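Local coordinates for protein putative glutathione S-transferase (Corynebacterium glutamicum, PDB 3M1G) that probably acts as a glutathione transferase of the ECM4-like, omega-related kind, with a probable cysteine nucleophile, at residues Ala257-His262 with Gln300-Thr305. Residues are numbered along the deposited sequence; the frame is centred on the assembly and turned at random.
Sequences AVYHGH and QHYYIT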
# COMPACT_ATOMS: atom_id res chain seq x y z
N ALA A 257 -5.50 4.65 -3.63
CA ALA A 257 -6.16 3.73 -4.56
C ALA A 257 -5.24 3.13 -5.63
O ALA A 257 -5.43 1.98 -6.04
CB ALA A 257 -7.39 4.40 -5.24
N VAL A 258 -4.27 3.91 -6.11
CA VAL A 258 -3.44 3.52 -7.26
C VAL A 258 -1.95 3.78 -7.06
O VAL A 258 -1.14 2.87 -7.12
CB VAL A 258 -3.87 4.23 -8.57
CG1 VAL A 258 -2.83 3.93 -9.67
CG2 VAL A 258 -5.27 3.78 -9.00
N TYR A 259 -1.57 5.01 -6.82
CA TYR A 259 -0.14 5.37 -6.85
C TYR A 259 0.66 4.68 -5.75
O TYR A 259 1.81 4.32 -5.95
CB TYR A 259 0.04 6.87 -6.72
CG TYR A 259 -0.66 7.72 -7.81
CD1 TYR A 259 -0.74 7.30 -9.13
CD2 TYR A 259 -1.23 8.96 -7.49
CE1 TYR A 259 -1.36 8.10 -10.11
CE2 TYR A 259 -1.85 9.74 -8.44
CZ TYR A 259 -1.90 9.32 -9.75
OH TYR A 259 -2.48 10.10 -10.70
N HIS A 260 0.05 4.53 -4.60
CA HIS A 260 0.69 3.87 -3.44
C HIS A 260 1.30 2.52 -3.80
O HIS A 260 2.47 2.28 -3.50
CB HIS A 260 -0.34 3.73 -2.28
CG HIS A 260 0.23 3.15 -1.02
ND1 HIS A 260 0.39 1.79 -0.85
CD2 HIS A 260 0.73 3.74 0.09
CE1 HIS A 260 1.00 1.57 0.32
NE2 HIS A 260 1.17 2.74 0.93
N GLY A 261 0.50 1.63 -4.40
CA GLY A 261 0.96 0.30 -4.81
C GLY A 261 1.43 0.20 -6.28
O GLY A 261 2.58 -0.13 -6.55
N HIS A 262 0.52 0.48 -7.21
CA HIS A 262 0.79 0.38 -8.65
C HIS A 262 2.05 1.14 -9.08
O HIS A 262 2.86 0.59 -9.81
CB HIS A 262 -0.44 0.89 -9.42
CG HIS A 262 -0.35 0.72 -10.91
ND1 HIS A 262 -0.26 -0.51 -11.52
CD2 HIS A 262 -0.41 1.64 -11.91
CE1 HIS A 262 -0.26 -0.34 -12.84
NE2 HIS A 262 -0.35 0.95 -13.10
N GLN A 300 -9.54 0.74 -12.50
CA GLN A 300 -9.54 -0.08 -13.70
C GLN A 300 -8.56 0.44 -14.76
O GLN A 300 -7.83 -0.34 -15.39
CB GLN A 300 -10.94 -0.18 -14.28
CG GLN A 300 -11.81 -1.09 -13.42
CD GLN A 300 -13.20 -1.25 -13.99
OE1 GLN A 300 -13.54 -0.56 -14.91
NE2 GLN A 300 -13.98 -2.15 -13.45
N HIS A 301 -8.51 1.75 -14.94
CA HIS A 301 -7.66 2.29 -15.98
C HIS A 301 -6.19 1.96 -15.70
O HIS A 301 -5.47 1.43 -16.54
CB HIS A 301 -7.80 3.80 -16.13
CG HIS A 301 -6.75 4.39 -17.01
ND1 HIS A 301 -6.78 4.25 -18.39
CD2 HIS A 301 -5.59 5.02 -16.72
CE1 HIS A 301 -5.68 4.79 -18.90
NE2 HIS A 301 -4.94 5.26 -17.91
N TYR A 302 -5.74 2.25 -14.50
CA TYR A 302 -4.32 2.12 -14.22
C TYR A 302 -3.91 0.65 -14.19
O TYR A 302 -2.94 0.26 -14.83
CB TYR A 302 -4.00 2.80 -12.88
CG TYR A 302 -3.87 4.28 -12.99
CD1 TYR A 302 -4.99 5.10 -12.86
CD2 TYR A 302 -2.64 4.88 -13.23
CE1 TYR A 302 -4.89 6.47 -12.95
CE2 TYR A 302 -2.52 6.26 -13.33
CZ TYR A 302 -3.67 7.06 -13.21
OH TYR A 302 -3.58 8.44 -13.28
N TYR A 303 -4.67 -0.15 -13.44
CA TYR A 303 -4.28 -1.53 -13.15
C TYR A 303 -4.49 -2.45 -14.35
O TYR A 303 -3.77 -3.46 -14.48
CB TYR A 303 -5.03 -2.09 -11.92
CG TYR A 303 -4.47 -1.65 -10.59
CD1 TYR A 303 -3.33 -2.27 -10.05
CD2 TYR A 303 -5.04 -0.61 -9.86
CE1 TYR A 303 -2.81 -1.87 -8.79
CE2 TYR A 303 -4.52 -0.22 -8.60
CZ TYR A 303 -3.40 -0.86 -8.10
OH TYR A 303 -2.87 -0.49 -6.90
N ILE A 304 -5.46 -2.14 -15.22
CA ILE A 304 -5.71 -2.98 -16.40
C ILE A 304 -4.89 -2.53 -17.61
O ILE A 304 -4.27 -3.32 -18.27
CB ILE A 304 -7.20 -3.01 -16.78
CG1 ILE A 304 -8.00 -3.69 -15.66
CG2 ILE A 304 -7.43 -3.76 -18.12
CD1 ILE A 304 -9.53 -3.63 -15.87
N THR A 305 -4.83 -1.23 -17.82
CA THR A 305 -4.15 -0.64 -18.98
C THR A 305 -2.63 -0.68 -18.95
O THR A 305 -2.02 -0.78 -20.00
CB THR A 305 -4.63 0.84 -19.07
OG1 THR A 305 -5.98 0.79 -19.53
CG2 THR A 305 -3.76 1.72 -19.94
O HOH W 1 -5.66 -0.65 -4.90
O HOH W 2 -2.49 1.42 -4.54
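Tyr303 OH meets two waters, one of them weakly, that tie it to the backbone of 257-262. One water is hydrogen-bonded to Tyr303 OH at 3.1 Å and accepts from Gly261 N, while donating weakly to Val258 O; the other, weaker partner donates to Ala257 O. Over a face of the Tyr303 ring comes His262: its CB rests 3.7 Å from Tyr303 CZ, and the tilted imidazole turns an edge to that face, planes at 51°. With CG anti to the backbone N (chi1 -175°), the imidazole reaches the end of helix 295-305, and NE2 is hydrogen-bonded to His306 ND1 just beyond it.

Val258 packs against both Tyr302 and Tyr303, CG1 3.5 Å from Tyr302 CG and CG2 alongside Tyr303 CE2. The edge of Tyr259 points at the face of Tyr302 in an offset T-shaped pair, planes at 89°. The hydroxyls come within 3.3 Å, Tyr259 OH to Tyr302 OH; Tyr302 OH is hydrogen-bonded to Tyr201 OH, the predicted proton donor/acceptor. Tyr259 and Tyr302 are predicted to tune Cys70, the probable nucleophile. The contact joins the end of helix 255-259 to helix 295-305 within the C-terminal GST region, and Tyr259 and Tyr302 touch Pro71 of helix 71-83.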